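Local coordinates for Tp0751 (Treponema pallidum, PDB 5JK2), which mediates adhesion to extracellular matrix components and interactions with host cells through a non-canonical lipocalin fold, at residues E78-R83 with Q87-V92; F104-T109 with I114-E119; A29-L34 with E123-I128. The protein carries 1 engineered substitution. One frame throughout, in Å; residues are numbered along the deposited sequence.

Interaction 1 of 3, residues E78-R83 with Q87-V92; sequences EITFSR and QEIFLV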
loop_
_atom_site.group_PDB
_atom_site.type_symbol
_atom_site.label_atom_id
_atom_site.label_comp_id
_atom_site.label_asym_id
_atom_site.label_seq_id
_atom_site.Cartn_x
_atom_site.Cartn_y
_atom_site.Cartn_z
ATOM N N GLU A 78 -4.343 -9.099 -0.140
ATOM C CA GLU A 78 -5.455 -8.161 -0.119
ATOM C C GLU A 78 -4.981 -6.796 0.342
ATOM O O GLU A 78 -3.881 -6.659 0.879
ATOM C CB GLU A 78 -6.562 -8.659 0.811
ATOM C CG GLU A 78 -7.357 -9.827 0.264
ATOM C CD GLU A 78 -8.216 -10.489 1.321
ATOM O OE1 GLU A 78 -8.039 -10.175 2.518
ATOM O OE2 GLU A 78 -9.069 -11.325 0.958
ATOM N N ILE A 79 -5.818 -5.789 0.131
ATOM C CA ILE A 79 -5.552 -4.459 0.648
ATOM C C ILE A 79 -6.853 -3.891 1.182
ATOM O O ILE A 79 -7.796 -3.650 0.427
ATOM C CB ILE A 79 -4.956 -3.528 -0.421
ATOM C CG1 ILE A 79 -3.595 -4.059 -0.888
ATOM C CG2 ILE A 79 -4.808 -2.114 0.135
ATOM C CD1 ILE A 79 -3.041 -3.364 -2.117
ATOM N N THR A 80 -6.897 -3.695 2.493
ATOM C CA THR A 80 -8.098 -3.217 3.154
ATOM C C THR A 80 -8.042 -1.705 3.295
ATOM O O THR A 80 -7.056 -1.150 3.776
ATOM C CB THR A 80 -8.279 -3.863 4.545
ATOM O OG1 THR A 80 -7.512 -3.145 5.520
ATOM C CG2 THR A 80 -7.844 -5.325 4.527
ATOM N N PHE A 81 -9.114 -1.052 2.858
ATOM C CA PHE A 81 -9.230 0.398 2.912
ATOM C C PHE A 81 -10.238 0.805 3.970
ATOM O O PHE A 81 -11.399 0.414 3.896
ATOM C CB PHE A 81 -9.665 0.952 1.558
ATOM C CG PHE A 81 -8.744 0.600 0.433
ATOM C CD1 PHE A 81 -8.765 -0.665 -0.129
ATOM C CD2 PHE A 81 -7.872 1.543 -0.079
ATOM C CE1 PHE A 81 -7.921 -0.986 -1.172
ATOM C CE2 PHE A 81 -7.029 1.231 -1.122
ATOM C CZ PHE A 81 -7.051 -0.037 -1.671
ATOM N N SER A 82 -9.801 1.608 4.937
ATOM C CA SER A 82 -10.649 1.984 6.064
ATOM C C SER A 82 -10.612 3.474 6.383
ATOM O O SER A 82 -9.559 4.106 6.354
ATOM C CB SER A 82 -10.242 1.208 7.321
ATOM O OG SER A 82 -10.366 -0.188 7.131
ATOM N N ARG A 83 -11.785 4.013 6.700
ATOM C CA ARG A 83 -11.915 5.356 7.248
ATOM C C ARG A 83 -13.241 5.447 7.995
ATOM O O ARG A 83 -14.247 5.879 7.433
ATOM C CB ARG A 83 -11.843 6.424 6.155
ATOM C CG ARG A 83 -11.779 7.848 6.707
ATOM C CD ARG A 83 -12.498 8.857 5.820
ATOM N NE ARG A 83 -12.750 10.122 6.514
ATOM C CZ ARG A 83 -11.899 11.145 6.565
ATOM N NH1 ARG A 83 -10.719 11.074 5.963
ATOM N NH2 ARG A 83 -12.232 12.247 7.225
ATOM N N GLN A 87 -15.153 0.873 5.136
ATOM C CA GLN A 87 -14.272 -0.280 5.238
ATOM C C GLN A 87 -14.527 -1.155 4.023
ATOM O O GLN A 87 -15.676 -1.380 3.642
ATOM C CB GLN A 87 -14.485 -1.053 6.550
ATOM C CG GLN A 87 -15.794 -1.830 6.660
ATOM C CD GLN A 87 -15.857 -2.725 7.895
ATOM O OE1 GLN A 87 -16.532 -3.758 7.885
ATOM N NE2 GLN A 87 -15.164 -2.328 8.963
ATOM N N GLU A 88 -13.452 -1.616 3.397
ATOM C CA GLU A 88 -13.561 -2.375 2.161
ATOM C C GLU A 88 -12.231 -3.025 1.808
ATOM O O GLU A 88 -11.174 -2.570 2.241
ATOM C CB GLU A 88 -14.027 -1.467 1.023
ATOM C CG GLU A 88 -13.104 -0.282 0.770
ATOM C CD GLU A 88 -13.781 0.842 0.012
ATOM O OE1 GLU A 88 -14.975 1.107 0.269
ATOM O OE2 GLU A 88 -13.115 1.466 -0.841
ATOM N N ILE A 89 -12.297 -4.095 1.021
ATOM C CA ILE A 89 -11.117 -4.862 0.649
ATOM C C ILE A 89 -11.031 -5.028 -0.857
ATOM O O ILE A 89 -12.050 -5.185 -1.529
ATOM C CB ILE A 89 -11.123 -6.261 1.290
ATOM C CG1 ILE A 89 -11.347 -6.153 2.801
ATOM C CG2 ILE A 89 -9.819 -6.989 0.974
ATOM C CD1 ILE A 89 -11.480 -7.486 3.518
ATOM N N PHE A 90 -9.807 -5.006 -1.375
ATOM C CA PHE A 90 -9.564 -5.259 -2.789
ATOM C C PHE A 90 -8.481 -6.316 -2.951
ATOM O O PHE A 90 -7.353 -6.140 -2.496
ATOM C CB PHE A 90 -9.153 -3.975 -3.520
ATOM C CG PHE A 90 -10.268 -2.987 -3.692
ATOM C CD1 PHE A 90 -10.789 -2.304 -2.604
ATOM C CD2 PHE A 90 -10.784 -2.726 -4.945
ATOM C CE1 PHE A 90 -11.814 -1.392 -2.769
ATOM C CE2 PHE A 90 -11.802 -1.820 -5.115
ATOM C CZ PHE A 90 -12.319 -1.150 -4.028
ATOM N N LEU A 91 -8.835 -7.416 -3.606
ATOM C CA LEU A 91 -7.892 -8.493 -3.856
ATOM C C LEU A 91 -6.882 -8.069 -4.909
ATOM O O LEU A 91 -7.252 -7.479 -5.922
ATOM C CB LEU A 91 -8.620 -9.755 -4.314
ATOM C CG LEU A 91 -9.785 -10.232 -3.451
ATOM C CD1 LEU A 91 -10.986 -10.536 -4.327
ATOM C CD2 LEU A 91 -9.389 -11.456 -2.644
ATOM N N VAL A 92 -5.613 -8.383 -4.674
ATOM C CA VAL A 92 -4.553 -8.010 -5.603
ATOM C C VAL A 92 -4.525 -8.946 -6.805
ATOM O O VAL A 92 -4.184 -10.123 -6.684
ATOM C CB VAL A 92 -3.171 -8.030 -4.928
ATOM C CG1 VAL A 92 -2.103 -7.517 -5.888
ATOM C CG2 VAL A 92 -3.183 -7.192 -3.656
#
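Strands 78-83 and 87-92 run antiparallel, their axes 4.5 Å apart at closest approach and at 160° to each other. Two hydrogen-bonded pairs, Ile79 with Phe90 and Phe81 with Glu88, alternate with the non-hydrogen-bonded pairs Glu78-Leu91, Thr80-Ile89 and Ser82-Gln87. In the first, Phe90 N donates to Ile79 O at 3.0 Å and Ile79 N to Phe90 O at 3.1 Å.

The face bearing Ile79, Phe81, Glu88 and Phe90 turns into the barrel. There Phe81 CE1 comes within 3.5 Å of Phe90 CD1, the rings meeting obliquely with planes 80° apart. Glu88 swings CG between its own backbone N and carbonyl carbon (chi1 59°), which sets CG 3.7 Å from Phe81 CB and at the edge of the Phe90 ring, while OE2 forms a salt bridge with Arg116. On the other face Ile89 CG2 lies against the extended Glu78 chain, 3.7 Å from Glu78 CB, and Leu91 CD2 meets Glu78 OE2 at 3.6 Å.

The two strands form one hairpin of the eight-stranded antiparallel barrel. Strand 69-73 flanks 78-83, strand 101-108 flanks 87-92, and inside the barrel Phe81 meets Trp147 edge-to-face, makes a cation-pi contact with Arg116 and packs on Leu118 of strand 115-122.

Interaction 2 of 3, residues F104-T109 with I114-E119; sequences FLTRNT and IRRRLE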
loop_
_atom_site.group_PDB
_atom_site.type_symbol
_atom_site.label_atom_id
_atom_site.label_comp_id
_atom_site.label_asym_id
_atom_site.label_seq_id
_atom_site.Cartn_x
_atom_site.Cartn_y
_atom_site.Cartn_z
ATOM N N PHE A 104 0.052 -1.560 -7.815
ATOM C CA PHE A 104 -0.963 -2.585 -7.616
ATOM C C PHE A 104 -2.125 -2.476 -8.592
ATOM O O PHE A 104 -2.507 -1.381 -9.002
ATOM C CB PHE A 104 -1.520 -2.505 -6.198
ATOM C CG PHE A 104 -0.550 -2.920 -5.140
ATOM C CD1 PHE A 104 -0.465 -4.243 -4.745
ATOM C CD2 PHE A 104 0.268 -1.987 -4.528
ATOM C CE1 PHE A 104 0.421 -4.632 -3.765
ATOM C CE2 PHE A 104 1.157 -2.369 -3.546
ATOM C CZ PHE A 104 1.234 -3.693 -3.164
ATOM N N LEU A 105 -2.682 -3.630 -8.954
ATOM C CA LEU A 105 -3.978 -3.696 -9.618
ATOM C C LEU A 105 -4.873 -4.559 -8.746
ATOM O O LEU A 105 -4.723 -5.780 -8.706
ATOM C CB LEU A 105 -3.869 -4.272 -11.037
ATOM C CG LEU A 105 -5.110 -4.230 -11.947
ATOM C CD1 LEU A 105 -6.122 -5.316 -11.595
ATOM C CD2 LEU A 105 -5.783 -2.858 -11.925
ATOM N N THR A 106 -5.795 -3.913 -8.040
ATOM C CA THR A 106 -6.632 -4.592 -7.064
ATOM C C THR A 106 -8.086 -4.615 -7.522
ATOM O O THR A 106 -8.467 -3.856 -8.406
ATOM C CB THR A 106 -6.543 -3.914 -5.692
ATOM O OG1 THR A 106 -7.329 -2.717 -5.694
ATOM C CG2 THR A 106 -5.102 -3.565 -5.356
ATOM N N ARG A 107 -8.891 -5.479 -6.910
ATOM C CA ARG A 107 -10.271 -5.678 -7.332
ATOM C C ARG A 107 -11.196 -5.907 -6.145
ATOM O O ARG A 107 -10.927 -6.752 -5.290
ATOM C CB ARG A 107 -10.346 -6.858 -8.297
ATOM C CG ARG A 107 -11.745 -7.401 -8.552
ATOM C CD ARG A 107 -11.712 -8.522 -9.580
ATOM N NE ARG A 107 -10.577 -9.423 -9.374
ATOM C CZ ARG A 107 -10.555 -10.426 -8.498
ATOM N NH1 ARG A 107 -9.473 -11.185 -8.390
ATOM N NH2 ARG A 107 -11.606 -10.672 -7.728
ATOM N N ASN A 108 -12.292 -5.154 -6.109
ATOM C CA ASN A 108 -13.257 -5.240 -5.020
ATOM C C ASN A 108 -13.726 -6.675 -4.798
ATOM O O ASN A 108 -13.872 -7.444 -5.747
ATOM C CB ASN A 108 -14.447 -4.319 -5.303
ATOM C CG ASN A 108 -15.534 -4.423 -4.253
ATOM O OD1 ASN A 108 -16.557 -5.075 -4.463
ATOM N ND2 ASN A 108 -15.321 -3.774 -3.115
ATOM N N THR A 109 -13.939 -7.035 -3.537
ATOM C CA THR A 109 -14.308 -8.402 -3.178
ATOM C C THR A 109 -15.714 -8.767 -3.640
ATOM O O THR A 109 -15.953 -9.882 -4.105
ATOM C CB THR A 109 -14.224 -8.624 -1.656
ATOM O OG1 THR A 109 -14.993 -7.624 -0.976
ATOM C CG2 THR A 109 -12.784 -8.550 -1.186
ATOM N N ILE A 114 -15.691 -3.276 -10.147
ATOM C CA ILE A 114 -15.014 -2.187 -9.466
ATOM C C ILE A 114 -13.627 -2.622 -9.015
ATOM O O ILE A 114 -13.474 -3.587 -8.268
ATOM C CB ILE A 114 -15.837 -1.703 -8.262
ATOM C CG1 ILE A 114 -17.183 -1.140 -8.738
ATOM C CG2 ILE A 114 -15.063 -0.650 -7.468
ATOM C CD1 ILE A 114 -18.233 -1.090 -7.677
ATOM N N ARG A 115 -12.627 -1.879 -9.472
ATOM C CA ARG A 115 -11.235 -2.189 -9.210
ATOM C C ARG A 115 -10.532 -0.913 -8.769
ATOM O O ARG A 115 -11.149 0.147 -8.727
ATOM C CB ARG A 115 -10.591 -2.788 -10.462
ATOM C CG ARG A 115 -11.363 -3.982 -11.005
ATOM C CD ARG A 115 -10.471 -4.984 -11.715
ATOM N NE ARG A 115 -9.821 -4.414 -12.889
ATOM C CZ ARG A 115 -9.044 -5.102 -13.720
ATOM N NH1 ARG A 115 -8.494 -4.498 -14.764
ATOM N NH2 ARG A 115 -8.812 -6.390 -13.508
ATOM N N ARG A 116 -9.250 -1.010 -8.434
ATOM C CA ARG A 116 -8.517 0.146 -7.932
ATOM C C ARG A 116 -7.016 0.023 -8.185
ATOM O O ARG A 116 -6.389 -0.960 -7.792
ATOM C CB ARG A 116 -8.786 0.322 -6.437
ATOM C CG ARG A 116 -8.161 1.564 -5.823
ATOM C CD ARG A 116 -8.686 1.810 -4.423
ATOM N NE ARG A 116 -10.069 2.277 -4.440
ATOM C CZ ARG A 116 -10.858 2.324 -3.373
ATOM N NH1 ARG A 116 -10.409 1.928 -2.189
ATOM N NH2 ARG A 116 -12.101 2.766 -3.489
ATOM N N ARG A 117 -6.451 1.032 -8.846
ATOM C CA ARG A 117 -5.016 1.086 -9.108
ATOM C C ARG A 117 -4.302 1.887 -8.034
ATOM O O ARG A 117 -4.782 2.937 -7.611
ATOM C CB ARG A 117 -4.742 1.700 -10.478
ATOM C CG ARG A 117 -5.259 0.859 -11.619
ATOM C CD ARG A 117 -4.773 1.359 -12.970
ATOM N NE ARG A 117 -4.865 0.316 -13.990
ATOM C CZ ARG A 117 -5.999 -0.083 -14.559
ATOM N NH1 ARG A 117 -5.979 -1.042 -15.475
ATOM N NH2 ARG A 117 -7.156 0.469 -14.213
ATOM N N LEU A 118 -3.145 1.390 -7.613
ATOM C CA LEU A 118 -2.383 2.008 -6.539
ATOM C C LEU A 118 -0.956 2.292 -6.985
ATOM O O LEU A 118 -0.377 1.539 -7.766
ATOM C CB LEU A 118 -2.379 1.104 -5.301
ATOM C CG LEU A 118 -2.895 1.717 -3.996
ATOM C CD1 LEU A 118 -4.365 2.077 -4.121
ATOM C CD2 LEU A 118 -2.672 0.767 -2.830
ATOM N N GLU A 119 -0.401 3.388 -6.481
ATOM C CA GLU A 119 0.973 3.768 -6.779
ATOM C C GLU A 119 1.722 4.065 -5.487
ATOM O O GLU A 119 1.914 5.223 -5.116
ATOM C CB GLU A 119 1.006 4.982 -7.704
ATOM C CG GLU A 119 0.358 4.747 -9.061
ATOM C CD GLU A 119 1.136 3.772 -9.928
ATOM O OE1 GLU A 119 2.313 3.493 -9.613
ATOM O OE2 GLU A 119 0.568 3.284 -10.927
#
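Ile114 reaches Asn108 through its carbonyl: Asn108 N donates to Ile114 O at 2.9 Å, in the carbonyl plane, closing the pairing next to the loop. The Asn108 side chain turns back to that loop, where OD1 accepts from Ile111 N.

Arg115 follows with its side chain on the face shared with Leu105 and Arg107. A bend at chi3 (-63°) folds the chain back over Leu105, whose CD1 rests on one guanidinium face toward the rim, 3.5 Å from Arg115 NH2. Arg115 CD also brushes Arg107 CB at 3.9 Å, but the charged end of Arg107 is held by a salt bridge to Asp93.

At Arg116 the backbone pairs with Thr106 in both directions. Arg116 O receives two donors from that one residue, Thr106 N at 3.0 Å and the hydroxyl Thr106 OG1 at 2.9 Å, so the threonine side chain is fixed against the neighbouring strand. Strands 104-108 and 115-119 are the arms of a beta hairpin in the up-and-down antiparallel barrel of this calycin-clan domain, and the Arg116 side chain lies on the inward-facing side of the sheet, where a salt bridge to Glu134 holds it.

Arg117 returns to the Leu105 face. Leu105 CD2 sits over the centre of its guanidinium, 3.8 Å from Arg117 CZ, so the two methyls of one leucine cover a face of two arginines; Arg117 NH2 goes on to a salt bridge with Asp135.

Leu118, inward-facing again, exchanges backbone hydrogen bonds with Phe104, and Leu118 CB lies 3.8 Å from Phe104 CB, the side chains crossing at a slant as Leu118 packs on Val130 and Ala132 of the next strand.

Interaction 3 of 3, residues A29-L34 with E123-I128; sequences AMRIAL and ESHAVI. Engineered in segment 123-128: Ala126 (natural residue Glu).
The imidazole of His125 meets Arg31 at its edge: Arg31 NE lies almost in the ring plane and donates to His125 ND1 at 3.2 Å. One face of the same ring carries the methyl of Ala126, an engineered residue that is glutamate in the natural sequence, set toward the rim. His125 O lies in the guanidinium plane of Arg31, beyond NH1, whereas ND1 is tilted somewhat out of it. The two planes stand 51° apart, so the groups meet at their rims and do not stack.

Arg31 grips His125 side-on with two nitrogens. Besides the bent bond from NE, with an angle of 138° at the hydrogen, Arg31 NH1 donates to His125 O at 3.1 Å in a straighter one. Thus one residue is held by both its ring and its backbone. A turn at chi3 (61°) brings the guanidinium round to this position, and Arg31 CB also presses close to the ring, 3.3 Å from His125 ND1. From the next helix position Ile32 approaches obliquely at the protein surface, on the opposite side of the ring plane to Ala126, with Ile32 CG1 3.8 Å from His125 CD2.

His125 lies within a type I beta turn from Ser124 to Val127, with its side chain directed to the helix. A classic beta bulge accompanies the turn: two successive residues, Glu123 and Ser124, stand opposite Val127, whose O accepts from both their N atoms.

The turn links strands 115-122 and 127-135, and Ala126 continues the backbone pairing with Arg153 of strand 149-153. Helix 26-39 lies beside this end of the barrel, and Arg31 NH1 ties it also to Leu49 O, in the loop that leads toward strand 52-56.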
loop_
_atom_site.group_PDB
_atom_site.type_symbol
_atom_site.label_atom_id
_atom_site.label_comp_id
_atom_site.label_asym_id
_atom_site.label_seq_id
_atom_site.Cartn_x
_atom_site.Cartn_y
_atom_site.Cartn_z
ATOM N N ALA A 29 15.215 -2.944 12.935
ATOM C CA ALA A 29 16.429 -3.093 12.144
ATOM C C ALA A 29 16.178 -4.016 10.959
ATOM O O ALA A 29 16.703 -3.794 9.868
ATOM C CB ALA A 29 17.559 -3.627 13.004
ATOM N N MET A 30 15.368 -5.048 11.182
ATOM C CA MET A 30 15.039 -6.006 10.135
ATOM C C MET A 30 14.337 -5.317 8.976
ATOM O O MET A 30 14.534 -5.680 7.820
ATOM C CB MET A 30 14.163 -7.131 10.691
ATOM C CG MET A 30 14.876 -8.012 11.697
ATOM S SD MET A 30 16.341 -8.798 10.994
ATOM C CE MET A 30 17.206 -9.292 12.483
ATOM N N ARG A 31 13.523 -4.317 9.289
ATOM C CA ARG A 31 12.862 -3.538 8.254
ATOM C C ARG A 31 13.885 -2.698 7.500
ATOM O O ARG A 31 13.806 -2.554 6.281
ATOM C CB ARG A 31 11.780 -2.646 8.858
ATOM C CG ARG A 31 10.658 -3.417 9.535
ATOM C CD ARG A 31 9.485 -2.520 9.884
ATOM N NE ARG A 31 8.898 -1.912 8.693
ATOM C CZ ARG A 31 8.118 -2.554 7.829
ATOM N NH1 ARG A 31 7.636 -1.914 6.775
ATOM N NH2 ARG A 31 7.825 -3.836 8.012
ATOM N N ILE A 32 14.849 -2.149 8.229
ATOM C CA ILE A 32 15.904 -1.356 7.614
ATOM C C ILE A 32 16.835 -2.264 6.820
ATOM O O ILE A 32 17.336 -1.883 5.763
ATOM C CB ILE A 32 16.719 -0.579 8.658
ATOM C CG1 ILE A 32 15.801 0.312 9.500
ATOM C CG2 ILE A 32 17.781 0.266 7.968
ATOM C CD1 ILE A 32 16.439 0.819 10.775
ATOM N N ALA A 33 17.074 -3.460 7.347
ATOM C CA ALA A 33 17.867 -4.464 6.650
ATOM C C ALA A 33 17.158 -4.861 5.362
ATOM O O ALA A 33 17.748 -4.847 4.281
ATOM C CB ALA A 33 18.089 -5.678 7.532
ATOM N N LEU A 34 15.884 -5.211 5.500
ATOM C CA LEU A 34 15.037 -5.566 4.367
ATOM C C LEU A 34 14.983 -4.416 3.367
ATOM O O LEU A 34 15.005 -4.627 2.154
ATOM C CB LEU A 34 13.631 -5.915 4.861
ATOM C CG LEU A 34 12.700 -6.741 3.975
ATOM C CD1 LEU A 34 13.283 -8.125 3.727
ATOM C CD2 LEU A 34 11.331 -6.836 4.633
ATOM N N GLU A 123 9.378 6.166 0.693
ATOM C CA GLU A 123 10.312 7.232 1.031
ATOM C C GLU A 123 11.293 6.682 2.056
ATOM O O GLU A 123 12.470 7.040 2.072
ATOM C CB GLU A 123 9.579 8.459 1.582
ATOM C CG GLU A 123 8.283 8.797 0.848
ATOM C CD GLU A 123 7.609 10.039 1.396
ATOM O OE1 GLU A 123 6.440 10.294 1.035
ATOM O OE2 GLU A 123 8.247 10.763 2.190
ATOM N N SER A 124 10.785 5.801 2.909
ATOM C CA SER A 124 11.596 5.122 3.908
ATOM C C SER A 124 10.966 3.770 4.180
ATOM O O SER A 124 9.940 3.434 3.593
ATOM C CB SER A 124 11.689 5.938 5.196
ATOM O OG SER A 124 11.983 7.296 4.919
ATOM N N HIS A 125 11.565 3.000 5.076
ATOM C CA HIS A 125 11.062 1.663 5.354
ATOM C C HIS A 125 9.686 1.724 6.018
ATOM O O HIS A 125 8.918 0.764 5.950
ATOM C CB HIS A 125 12.048 0.889 6.234
ATOM C CG HIS A 125 11.922 1.183 7.696
ATOM N ND1 HIS A 125 11.009 0.543 8.507
ATOM C CD2 HIS A 125 12.597 2.041 8.496
ATOM C CE1 HIS A 125 11.126 0.998 9.742
ATOM N NE2 HIS A 125 12.082 1.907 9.762
ATOM N N ALA A 126 9.374 2.856 6.647
ATOM C CA ALA A 126 8.095 3.030 7.332
ATOM C C ALA A 126 7.412 4.325 6.910
ATOM O O ALA A 126 6.602 4.882 7.652
ATOM C CB ALA A 126 8.295 3.010 8.832
ATOM N N VAL A 127 7.751 4.794 5.713
ATOM C CA VAL A 127 7.169 6.009 5.159
ATOM C C VAL A 127 6.963 5.843 3.658
ATOM O O VAL A 127 7.912 5.586 2.919
ATOM C CB VAL A 127 8.061 7.239 5.424
ATOM C CG1 VAL A 127 7.422 8.495 4.852
ATOM C CG2 VAL A 127 8.322 7.403 6.916
ATOM N N ILE A 128 5.715 5.987 3.220
ATOM C CA ILE A 128 5.364 5.856 1.810
ATOM C C ILE A 128 4.534 7.048 1.348
ATOM O O ILE A 128 4.178 7.916 2.147
ATOM C CB ILE A 128 4.567 4.555 1.537
ATOM C CG1 ILE A 128 3.246 4.554 2.319
ATOM C CG2 ILE A 128 5.394 3.339 1.906
ATOM C CD1 ILE A 128 2.251 3.510 1.861
#

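How the interactions relate
All three contacts involve the eight-stranded antiparallel barrel in the C-terminal part of Tp0751, interactions 1 and 2 within its sheet and interaction 3 between it and helix 26-39. Interactions 1 and 2 come in series, their centres about 9 Å apart, and touch directly because strands 86-98 and 101-108 are neighbours in the sheet: Leu91 pairs with Arg107, and a salt bridge joins the two hairpins. Interaction 3 closes a much longer loop in which both hairpins are nested. Its centre lies about 22 and 24 Å from those of interactions 1 and 2, across the chain's centre. The hairpins thus build the lipocalin-like wall, which 29-34 with 123-128 joins to a helix near the start of the modelled chain.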